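Local atomic coordinates of chitin oligosaccahride binding protein NagB1 (Paenibacillus sp. FPU-7, PDB entry 7EHP), a protein that binds N,N'-diacetylchitobiose and N,N',N''-triacetylchitotriose, and probably delivers them for uptake into the cell. Residues A[158-163]-A[371-376]; A[168-173]-A[223-228]; A[173-178]-A[204-209]. One frame throughout, in Å; residues are numbered along the deposited sequence.

Contact 1 of 3, residues A[158-163]-A[371-376]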
loop_
_atom_site.group_PDB
_atom_site.type_symbol
_atom_site.label_atom_id
_atom_site.label_comp_id
_atom_site.label_asym_id
_atom_site.label_seq_id
_atom_site.Cartn_x
_atom_site.Cartn_y
_atom_site.Cartn_z
ATOM N N PHE A 158 2.605 18.030 6.678
ATOM C CA PHE A 158 2.449 16.740 6.009
ATOM C C PHE A 158 2.263 17.000 4.521
ATOM O O PHE A 158 1.203 17.488 4.109
ATOM C CB PHE A 158 1.240 15.953 6.543
ATOM C CG PHE A 158 1.458 15.281 7.865
ATOM C CD1 PHE A 158 2.155 14.093 7.948
ATOM C CD2 PHE A 158 0.899 15.811 9.027
ATOM C CE1 PHE A 158 2.354 13.471 9.174
ATOM C CE2 PHE A 158 1.071 15.185 10.258
ATOM C CZ PHE A 158 1.799 14.014 10.331
ATOM N N ALA A 159 3.278 16.672 3.714
ATOM C CA ALA A 159 3.076 16.597 2.270
ATOM C C ALA A 159 1.918 15.650 1.988
ATOM O O ALA A 159 1.846 14.560 2.568
ATOM C CB ALA A 159 4.351 16.099 1.573
ATOM N N PHE A 160 1.012 16.061 1.095
ATOM C CA PHE A 160 -0.279 15.378 1.000
ATOM C C PHE A 160 -0.959 15.719 -0.325
ATOM O O PHE A 160 -1.088 16.887 -0.686
ATOM C CB PHE A 160 -1.165 15.763 2.215
ATOM C CG PHE A 160 -2.525 15.121 2.223
ATOM C CD1 PHE A 160 -2.659 13.742 2.300
ATOM C CD2 PHE A 160 -3.673 15.895 2.204
ATOM C CE1 PHE A 160 -3.911 13.142 2.321
ATOM C CE2 PHE A 160 -4.934 15.303 2.223
ATOM C CZ PHE A 160 -5.050 13.916 2.280
ATOM N N ALA A 161 -1.376 14.694 -1.055
ATOM C CA ALA A 161 -2.058 14.890 -2.326
ATOM C C ALA A 161 -3.239 13.935 -2.373
ATOM O O ALA A 161 -3.068 12.748 -2.100
ATOM C CB ALA A 161 -1.092 14.642 -3.489
ATOM N N SER A 162 -4.436 14.440 -2.700
ATOM C CA SER A 162 -5.651 13.639 -2.572
ATOM C C SER A 162 -6.522 13.600 -3.830
ATOM O O SER A 162 -7.667 13.149 -3.752
ATOM C CB SER A 162 -6.499 14.135 -1.398
ATOM O OG SER A 162 -6.888 15.484 -1.622
ATOM N N SER A 163 -6.013 14.014 -4.990
ATOM C CA SER A 163 -6.747 13.778 -6.229
ATOM C C SER A 163 -6.982 12.282 -6.465
ATOM O O SER A 163 -8.059 11.875 -6.921
ATOM C CB SER A 163 -5.992 14.404 -7.404
ATOM O OG SER A 163 -6.769 14.316 -8.581
ATOM N N GLU A 371 -14.788 14.758 -0.290
ATOM C CA GLU A 371 -15.772 15.746 0.150
ATOM C C GLU A 371 -15.384 16.355 1.491
ATOM O O GLU A 371 -15.515 17.572 1.691
ATOM C CB GLU A 371 -17.159 15.107 0.239
ATOM C CG GLU A 371 -17.704 14.625 -1.110
ATOM C CD GLU A 371 -17.723 15.722 -2.154
ATOM O OE1 GLU A 371 -18.594 16.613 -2.043
ATOM O OE2 GLU A 371 -16.867 15.710 -3.072
ATOM N N LEU A 372 -14.890 15.532 2.427
ATOM C CA LEU A 372 -14.466 16.086 3.712
ATOM C C LEU A 372 -13.278 17.022 3.540
ATOM O O LEU A 372 -13.226 18.092 4.152
ATOM C CB LEU A 372 -14.107 14.974 4.695
ATOM C CG LEU A 372 -13.632 15.457 6.077
ATOM C CD1 LEU A 372 -14.771 16.009 6.919
ATOM C CD2 LEU A 372 -12.894 14.339 6.832
ATOM N N ILE A 373 -12.316 16.635 2.704
ATOM C CA ILE A 373 -11.159 17.486 2.455
ATOM C C ILE A 373 -11.592 18.781 1.778
ATOM O O ILE A 373 -11.054 19.854 2.065
ATOM C CB ILE A 373 -10.112 16.722 1.621
ATOM C CG1 ILE A 373 -9.510 15.574 2.438
ATOM C CG2 ILE A 373 -9.024 17.679 1.135
ATOM C CD1 ILE A 373 -8.732 14.513 1.590
ATOM N N GLY A 374 -12.581 18.705 0.877
ATOM C CA GLY A 374 -13.131 19.885 0.241
ATOM C C GLY A 374 -14.126 20.663 1.083
ATOM O O GLY A 374 -14.780 21.572 0.574
ATOM N N GLY A 375 -14.276 20.323 2.359
ATOM C CA GLY A 375 -15.233 20.993 3.222
ATOM C C GLY A 375 -16.689 20.783 2.873
ATOM O O GLY A 375 -17.549 21.435 3.477
ATOM N N ARG A 376 -17.006 19.867 1.950
ATOM C CA ARG A 376 -18.378 19.689 1.492
ATOM C C ARG A 376 -19.140 18.614 2.261
ATOM O O ARG A 376 -20.314 18.377 1.970
ATOM C CB ARG A 376 -18.381 19.384 -0.002
ATOM C CG ARG A 376 -17.776 20.525 -0.839
ATOM C CD ARG A 376 -17.941 20.254 -2.329
ATOM N NE ARG A 376 -16.976 19.260 -2.767
ATOM C CZ ARG A 376 -15.682 19.513 -2.971
ATOM N NH1 ARG A 376 -15.202 20.741 -2.797
ATOM N NH2 ARG A 376 -14.867 18.537 -3.362
#
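Ser162 OG is hydrogen-bonded to Ser220 OG, and the same oxygen lies beside Ile373. The Ile373 CD1 methyl lies 3.7 Å from Ser162 CB and 3.8 Å from Ser162 OG. The Ser162 side chain points toward the isoleucine, and its hydroxyl stands between the backbone N and the carbonyl carbon (chi1 61°), which leaves OG as well as CB beside CD1. Ile373 CG2 stays a little farther off, at 4.1 Å from Ser162 OG. The Ser162 carbonyl is tied to Gln370 NE2, one residue ahead of the 371-376 segment, so the loop is joined to helix 359-373 by a hydrogen bond beside the apolar contact.

Phe160 meets the same methyl. Its ring comes from the opposite direction and presents its edge, with Ile373 CD1 in the ring plane and 3.8 Å from Phe160 CZ. CG lies anti to the backbone N (chi1 180°), which carries the ring toward the helix. Tyr207 and Ala168 touch both Phe160 and Ile373. Leu211 adds to the cover of the isoleucine.

Beyond Ile373 the chain leaves the helix. Arg376 folds back over the last turn, and its NE forms a salt bridge with Glu371 OE1 at 3.2 Å. The nitrogen meets that oxygen from above the carboxylate plane. A weak bond from Arg376 NH2 to Glu371 OE2 accompanies it, so the two groups pair through two contacts. The backbone makes the turn with Arg376 N to Glu371 O at 2.7 Å and Gly375 N to Leu372 O at 3.0 Å. With Gly375 at positive phi (66°), this is a Schellman motif, which ends helix 359-373 just after its contact with the loop that follows strand 156-159.

Contact 2 of 3, residues A[168-173]-A[223-228]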
loop_
_atom_site.group_PDB
_atom_site.type_symbol
_atom_site.label_atom_id
_atom_site.label_comp_id
_atom_site.label_asym_id
_atom_site.label_seq_id
_atom_site.Cartn_x
_atom_site.Cartn_y
_atom_site.Cartn_z
ATOM N N ALA A 168 -5.694 9.521 0.413
ATOM C CA ALA A 168 -6.222 10.153 1.619
ATOM C C ALA A 168 -6.536 9.121 2.700
ATOM O O ALA A 168 -6.497 9.436 3.896
ATOM C CB ALA A 168 -7.474 10.962 1.268
ATOM N N ASN A 169 -6.808 7.883 2.301
ATOM C CA ASN A 169 -7.186 6.848 3.248
ATOM C C ASN A 169 -5.999 6.235 3.977
ATOM O O ASN A 169 -6.211 5.493 4.943
ATOM C CB ASN A 169 -7.991 5.761 2.522
ATOM C CG ASN A 169 -9.366 6.241 2.166
ATOM O OD1 ASN A 169 -9.818 7.260 2.698
ATOM N ND2 ASN A 169 -10.033 5.549 1.262
ATOM N N MET A 170 -4.769 6.553 3.572
ATOM C CA MET A 170 -3.600 5.929 4.178
ATOM C C MET A 170 -3.491 6.402 5.631
ATOM O O MET A 170 -3.683 5.616 6.570
ATOM C CB MET A 170 -2.341 6.270 3.366
ATOM C CG MET A 170 -2.071 5.213 2.281
ATOM S SD MET A 170 -0.464 5.358 1.464
ATOM C CE MET A 170 -0.473 7.010 0.759
ATOM N N MET A 171 -3.236 7.694 5.838
ATOM C CA MET A 171 -3.157 8.186 7.214
ATOM C C MET A 171 -4.469 7.988 7.958
ATOM O O MET A 171 -4.467 7.759 9.176
ATOM C CB MET A 171 -2.744 9.658 7.240
ATOM C CG MET A 171 -2.476 10.125 8.662
ATOM S SD MET A 171 -2.428 11.899 8.906
ATOM C CE MET A 171 -0.920 12.347 8.059
ATOM N N LEU A 172 -5.592 8.048 7.248
ATOM C CA LEU A 172 -6.878 7.832 7.888
ATOM C C LEU A 172 -6.949 6.442 8.482
ATOM O O LEU A 172 -7.510 6.253 9.569
ATOM C CB LEU A 172 -8.015 8.079 6.890
ATOM C CG LEU A 172 -9.477 7.909 7.306
ATOM C CD1 LEU A 172 -9.902 8.997 8.338
ATOM C CD2 LEU A 172 -10.386 7.933 6.090
ATOM N N ASN A 173 -6.369 5.459 7.802
ATOM C CA ASN A 173 -6.540 4.057 8.143
ATOM C C ASN A 173 -6.102 3.959 9.575
ATOM O O ASN A 173 -6.739 3.408 10.464
ATOM C CB ASN A 173 -5.494 3.037 7.566
ATOM C CG ASN A 173 -6.110 1.678 7.482
ATOM O OD1 ASN A 173 -7.272 1.713 7.135
ATOM N ND2 ASN A 173 -5.597 0.657 8.349
ATOM N N GLN A 223 -3.964 17.614 -6.551
ATOM C CA GLN A 223 -2.654 17.027 -6.803
ATOM C C GLN A 223 -2.725 15.509 -6.841
ATOM O O GLN A 223 -3.263 14.882 -5.922
ATOM C CB GLN A 223 -1.657 17.477 -5.740
ATOM C CG GLN A 223 -1.364 18.957 -5.797
ATOM C CD GLN A 223 -1.064 19.515 -4.434
ATOM O OE1 GLN A 223 -0.343 18.894 -3.639
ATOM N NE2 GLN A 223 -1.665 20.662 -4.122
ATOM N N LYS A 224 -2.143 14.929 -7.890
ATOM C CA LYS A 224 -1.975 13.486 -8.016
ATOM C C LYS A 224 -0.999 12.966 -6.959
ATOM O O LYS A 224 -0.165 13.705 -6.432
ATOM C CB LYS A 224 -1.457 13.124 -9.420
ATOM C CG LYS A 224 -0.146 13.852 -9.847
ATOM C CD LYS A 224 0.229 13.642 -11.353
ATOM C CE LYS A 224 1.139 14.765 -11.927
ATOM N NZ LYS A 224 0.398 15.961 -12.482
ATOM N N TYR A 225 -1.097 11.663 -6.680
ATOM C CA TYR A 225 -0.279 11.001 -5.665
ATOM C C TYR A 225 1.193 11.420 -5.681
ATOM O O TYR A 225 1.751 11.791 -4.642
ATOM C CB TYR A 225 -0.403 9.488 -5.849
ATOM C CG TYR A 225 0.457 8.644 -4.919
ATOM C CD1 TYR A 225 0.590 8.958 -3.565
ATOM C CD2 TYR A 225 1.104 7.507 -5.395
ATOM C CE1 TYR A 225 1.361 8.156 -2.705
ATOM C CE2 TYR A 225 1.875 6.697 -4.557
ATOM C CZ TYR A 225 1.998 7.019 -3.223
ATOM O OH TYR A 225 2.761 6.209 -2.408
ATOM N N ALA A 226 1.840 11.370 -6.852
ATOM C CA ALA A 226 3.273 11.667 -6.929
ATOM C C ALA A 226 3.635 13.047 -6.394
ATOM O O ALA A 226 4.786 13.264 -5.995
ATOM C CB ALA A 226 3.766 11.565 -8.374
ATOM N N GLU A 227 2.698 13.992 -6.400
ATOM C CA GLU A 227 3.019 15.357 -5.995
ATOM C C GLU A 227 3.344 15.459 -4.506
ATOM O O GLU A 227 4.166 16.294 -4.107
ATOM C CB GLU A 227 1.857 16.283 -6.378
ATOM C CG GLU A 227 1.735 16.379 -7.899
ATOM C CD GLU A 227 0.778 17.445 -8.384
ATOM O OE1 GLU A 227 1.091 18.644 -8.234
ATOM O OE2 GLU A 227 -0.274 17.073 -8.952
ATOM N N GLN A 228 2.741 14.613 -3.667
ATOM C CA GLN A 228 3.151 14.619 -2.264
ATOM C C GLN A 228 4.587 14.138 -2.110
ATOM O O GLN A 228 5.329 14.640 -1.253
ATOM C CB GLN A 228 2.176 13.795 -1.428
ATOM C CG GLN A 228 2.368 12.290 -1.405
ATOM C CD GLN A 228 1.606 11.663 -0.243
ATOM O OE1 GLN A 228 0.542 12.158 0.143
ATOM N NE2 GLN A 228 2.140 10.574 0.316
#
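Segment 168-173 is a stretch within helix 165-180, while 223-228 runs from a loop into the first turn of helix 225-233. The backbones keep well apart, with Met170 CA 11.6 Å from Tyr225 CA, and long side chains bridge the distance. Met170 bends at its last torsion (chi3 -59°), which turns CE toward the tyrosine. CE lies 4.1 Å from Tyr225 CE1 and approaches the ring obliquely. The two side chains cross at about a right angle. Met170 CE also comes within 4.4 Å of Gln228 NE2.

The contact lies beside the sugar site of a PBP-clan solute-binding fold: the Tyr225 side chain is about 4 Å from a bound N-acetylglucosamine. Its hydroxyl is hydrogen-bonded to both Asp242 OD1 and Trp245 NE1, and its ring meets Trp166 edge-to-face. These partners restrict how the ring can turn. Gln228 NE2 is hydrogen-bonded to the Phe241 carbonyl, so its amide is anchored on strand 237-243, which Met170 also touches. At the start of the helix, Glu227 OE2 accepts a 3.0 Å bond from Lys224 N, and Tyr225 N bonds to Asp164 OD2.

Contact 3 of 3, residues A[173-178]-A[204-209]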
loop_
_atom_site.group_PDB
_atom_site.type_symbol
_atom_site.label_atom_id
_atom_site.label_comp_id
_atom_site.label_asym_id
_atom_site.label_seq_id
_atom_site.Cartn_x
_atom_site.Cartn_y
_atom_site.Cartn_z
ATOM N N ASN A 173 -6.369 5.459 7.802
ATOM C CA ASN A 173 -6.540 4.057 8.143
ATOM C C ASN A 173 -6.102 3.959 9.575
ATOM O O ASN A 173 -6.739 3.408 10.464
ATOM C CB ASN A 173 -5.494 3.037 7.566
ATOM C CG ASN A 173 -6.110 1.678 7.482
ATOM O OD1 ASN A 173 -7.272 1.713 7.135
ATOM N ND2 ASN A 173 -5.597 0.657 8.349
ATOM N N THR A 174 -4.854 4.446 9.660
ATOM C CA THR A 174 -4.052 4.376 10.901
ATOM C C THR A 174 -4.634 5.248 11.994
ATOM O O THR A 174 -4.560 4.891 13.176
ATOM C CB THR A 174 -2.604 4.829 10.630
ATOM O OG1 THR A 174 -1.876 3.892 9.834
ATOM C CG2 THR A 174 -1.831 5.110 11.936
ATOM N N LEU A 175 -5.243 6.377 11.624
ATOM C CA LEU A 175 -5.827 7.214 12.663
ATOM C C LEU A 175 -7.023 6.533 13.317
ATOM O O LEU A 175 -7.106 6.500 14.544
ATOM C CB LEU A 175 -6.204 8.576 12.088
ATOM C CG LEU A 175 -5.064 9.593 12.225
ATOM C CD1 LEU A 175 -5.425 10.907 11.525
ATOM C CD2 LEU A 175 -4.772 9.832 13.702
ATOM N N TRP A 176 -7.961 5.965 12.532
ATOM C CA TRP A 176 -9.106 5.380 13.237
ATOM C C TRP A 176 -8.734 4.049 13.881
ATOM O O TRP A 176 -9.392 3.633 14.837
ATOM C CB TRP A 176 -10.373 5.167 12.362
ATOM C CG TRP A 176 -10.408 3.923 11.442
ATOM C CD1 TRP A 176 -10.670 2.648 11.843
ATOM C CD2 TRP A 176 -10.407 3.882 9.997
ATOM N NE1 TRP A 176 -10.695 1.792 10.769
ATOM C CE2 TRP A 176 -10.542 2.521 9.622
ATOM C CE3 TRP A 176 -10.245 4.844 8.985
ATOM C CZ2 TRP A 176 -10.523 2.100 8.285
ATOM C CZ3 TRP A 176 -10.221 4.426 7.665
ATOM C CH2 TRP A 176 -10.362 3.062 7.324
ATOM N N VAL A 177 -7.702 3.361 13.377
ATOM C CA VAL A 177 -7.220 2.163 14.059
ATOM C C VAL A 177 -6.501 2.543 15.351
ATOM O O VAL A 177 -6.611 1.843 16.368
ATOM C CB VAL A 177 -6.317 1.310 13.139
ATOM C CG1 VAL A 177 -5.560 0.225 13.955
ATOM C CG2 VAL A 177 -7.137 0.665 12.001
ATOM N N ARG A 178 -5.761 3.650 15.343
ATOM C CA ARG A 178 -5.203 4.170 16.591
ATOM C C ARG A 178 -6.287 4.340 17.651
ATOM O O ARG A 178 -6.109 3.950 18.814
ATOM C CB ARG A 178 -4.503 5.513 16.351
ATOM C CG ARG A 178 -3.049 5.403 15.853
ATOM C CD ARG A 178 -2.025 5.274 16.966
ATOM N NE ARG A 178 -0.675 5.123 16.427
ATOM C CZ ARG A 178 -0.225 4.017 15.829
ATOM N NH1 ARG A 178 -1.014 2.965 15.716
ATOM N NH2 ARG A 178 1.015 3.958 15.347
ATOM N N PHE A 204 -11.390 9.869 12.865
ATOM C CA PHE A 204 -11.820 10.761 11.787
ATOM C C PHE A 204 -11.739 12.220 12.220
ATOM O O PHE A 204 -11.321 13.089 11.436
ATOM C CB PHE A 204 -13.252 10.420 11.341
ATOM C CG PHE A 204 -13.333 9.268 10.344
ATOM C CD1 PHE A 204 -13.173 7.953 10.760
ATOM C CD2 PHE A 204 -13.571 9.510 8.995
ATOM C CE1 PHE A 204 -13.241 6.889 9.846
ATOM C CE2 PHE A 204 -13.636 8.467 8.071
ATOM C CZ PHE A 204 -13.479 7.147 8.491
ATOM N N LYS A 205 -12.131 12.515 13.467
ATOM C CA LYS A 205 -12.092 13.904 13.930
ATOM C C LYS A 205 -10.660 14.383 14.098
ATOM O O LYS A 205 -10.370 15.577 13.908
ATOM C CB LYS A 205 -12.878 14.056 15.242
ATOM C CG LYS A 205 -14.390 13.950 15.059
ATOM C CD LYS A 205 -15.147 14.230 16.356
ATOM C CE LYS A 205 -15.218 12.987 17.225
ATOM N NZ LYS A 205 -16.471 12.959 18.016
ATOM N N ARG A 206 -9.748 13.462 14.423
ATOM C CA ARG A 206 -8.337 13.822 14.519
ATOM C C ARG A 206 -7.778 14.156 13.153
ATOM O O ARG A 206 -6.967 15.070 13.011
ATOM C CB ARG A 206 -7.540 12.676 15.140
ATOM C CG ARG A 206 -7.681 12.611 16.648
ATOM C CD ARG A 206 -7.055 11.347 17.198
ATOM N NE ARG A 206 -7.372 11.174 18.612
ATOM C CZ ARG A 206 -6.778 11.842 19.593
ATOM N NH1 ARG A 206 -5.829 12.737 19.312
ATOM N NH2 ARG A 206 -7.135 11.618 20.853
ATOM N N TYR A 207 -8.161 13.369 12.155
ATOM C CA TYR A 207 -7.788 13.644 10.779
ATOM C C TYR A 207 -8.316 15.006 10.349
ATOM O O TYR A 207 -7.587 15.808 9.751
ATOM C CB TYR A 207 -8.352 12.523 9.907
ATOM C CG TYR A 207 -7.974 12.529 8.439
ATOM C CD1 TYR A 207 -8.592 13.395 7.527
ATOM C CD2 TYR A 207 -7.048 11.610 7.946
ATOM C CE1 TYR A 207 -8.259 13.361 6.161
ATOM C CE2 TYR A 207 -6.717 11.564 6.597
ATOM C CZ TYR A 207 -7.314 12.426 5.711
ATOM O OH TYR A 207 -6.955 12.339 4.368
ATOM N N ASP A 208 -9.597 15.272 10.641
ATOM C CA ASP A 208 -10.207 16.560 10.317
ATOM C C ASP A 208 -9.485 17.712 11.014
ATOM O O ASP A 208 -9.358 18.806 10.452
ATOM C CB ASP A 208 -11.691 16.542 10.703
ATOM C CG ASP A 208 -12.524 17.565 9.929
ATOM O OD1 ASP A 208 -12.137 17.972 8.811
ATOM O OD2 ASP A 208 -13.585 17.958 10.445
ATOM N N THR A 209 -9.003 17.486 12.244
ATOM C CA THR A 209 -8.219 18.515 12.927
ATOM C C THR A 209 -6.972 18.857 12.118
ATOM O O THR A 209 -6.610 20.026 11.975
ATOM C CB THR A 209 -7.855 18.047 14.352
ATOM O OG1 THR A 209 -9.005 18.114 15.213
ATOM C CG2 THR A 209 -6.743 18.900 14.956
#
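Segments 173-178 of helix 165-180 and 204-209 of helix 198-213 run at 132° between their N-to-C directions, and their axes approach to 8.8 Å. The nearest CA pairs are Leu175 with Tyr207 and Trp176 with Phe204. They form a helix pair, closer to antiparallel than to parallel, in one lobe of the solute-binding fold, and the contact between them is apolar. Leu175 reaches across to the other backbone. Its CD1 lies 3.7 Å from both Tyr207 CA and Tyr207 CB, and it sits at the edge of the tyrosine ring, near the ring plane. The two side chains cross at about a right angle.

Trp176 and Phe204 instead lie side by side and point the same way. Trp176 CG stands between its backbone N and carbonyl carbon (chi1 80°), which lays the indole alongside Phe204. The rings are nearly parallel (16° between planes) but slid apart, with 5.7 Å between the centroids of the phenyl ring and the six-membered ring of the indole, so they barely overlap. The closest touch is Trp176 CE3 to Phe204 CE1, 3.7 Å, an oblique approach. Trp195 and Phe353 meet the indole edge-to-face. Phe204 is also packed by Val379, Val382 and Leu383 of helix 379-396.

The partly exposed Arg206 makes a salt bridge with Asp202 and a cation-pi contact with Trp140, while its CB stays 4.2 Å from Leu175 CD2.

Overall arrangement
All three contacts are largely buried and apolar, and they lie on the same side of the chain's centre. Contacts 2 and 3 use helix 165-180 from different sides and share Asn173. Contact 2 borders the sugar, and its tyrosine and glutamine are held by polar partners on and after strand 237-243. Contacts 1 and 3 lie farther out. Contact 3 joins two helices through aromatic and leucine side chains, with the sugar about 10 Å from Trp176. Contact 1 adds helix 359-373 near the C terminus. Tyr207 connects them: its OH is probably hydrogen-bonded to Ala168 O and packs on Phe160. A probable hydrogen bond between Ser163 N and Gln223 O joins contacts 1 and 2.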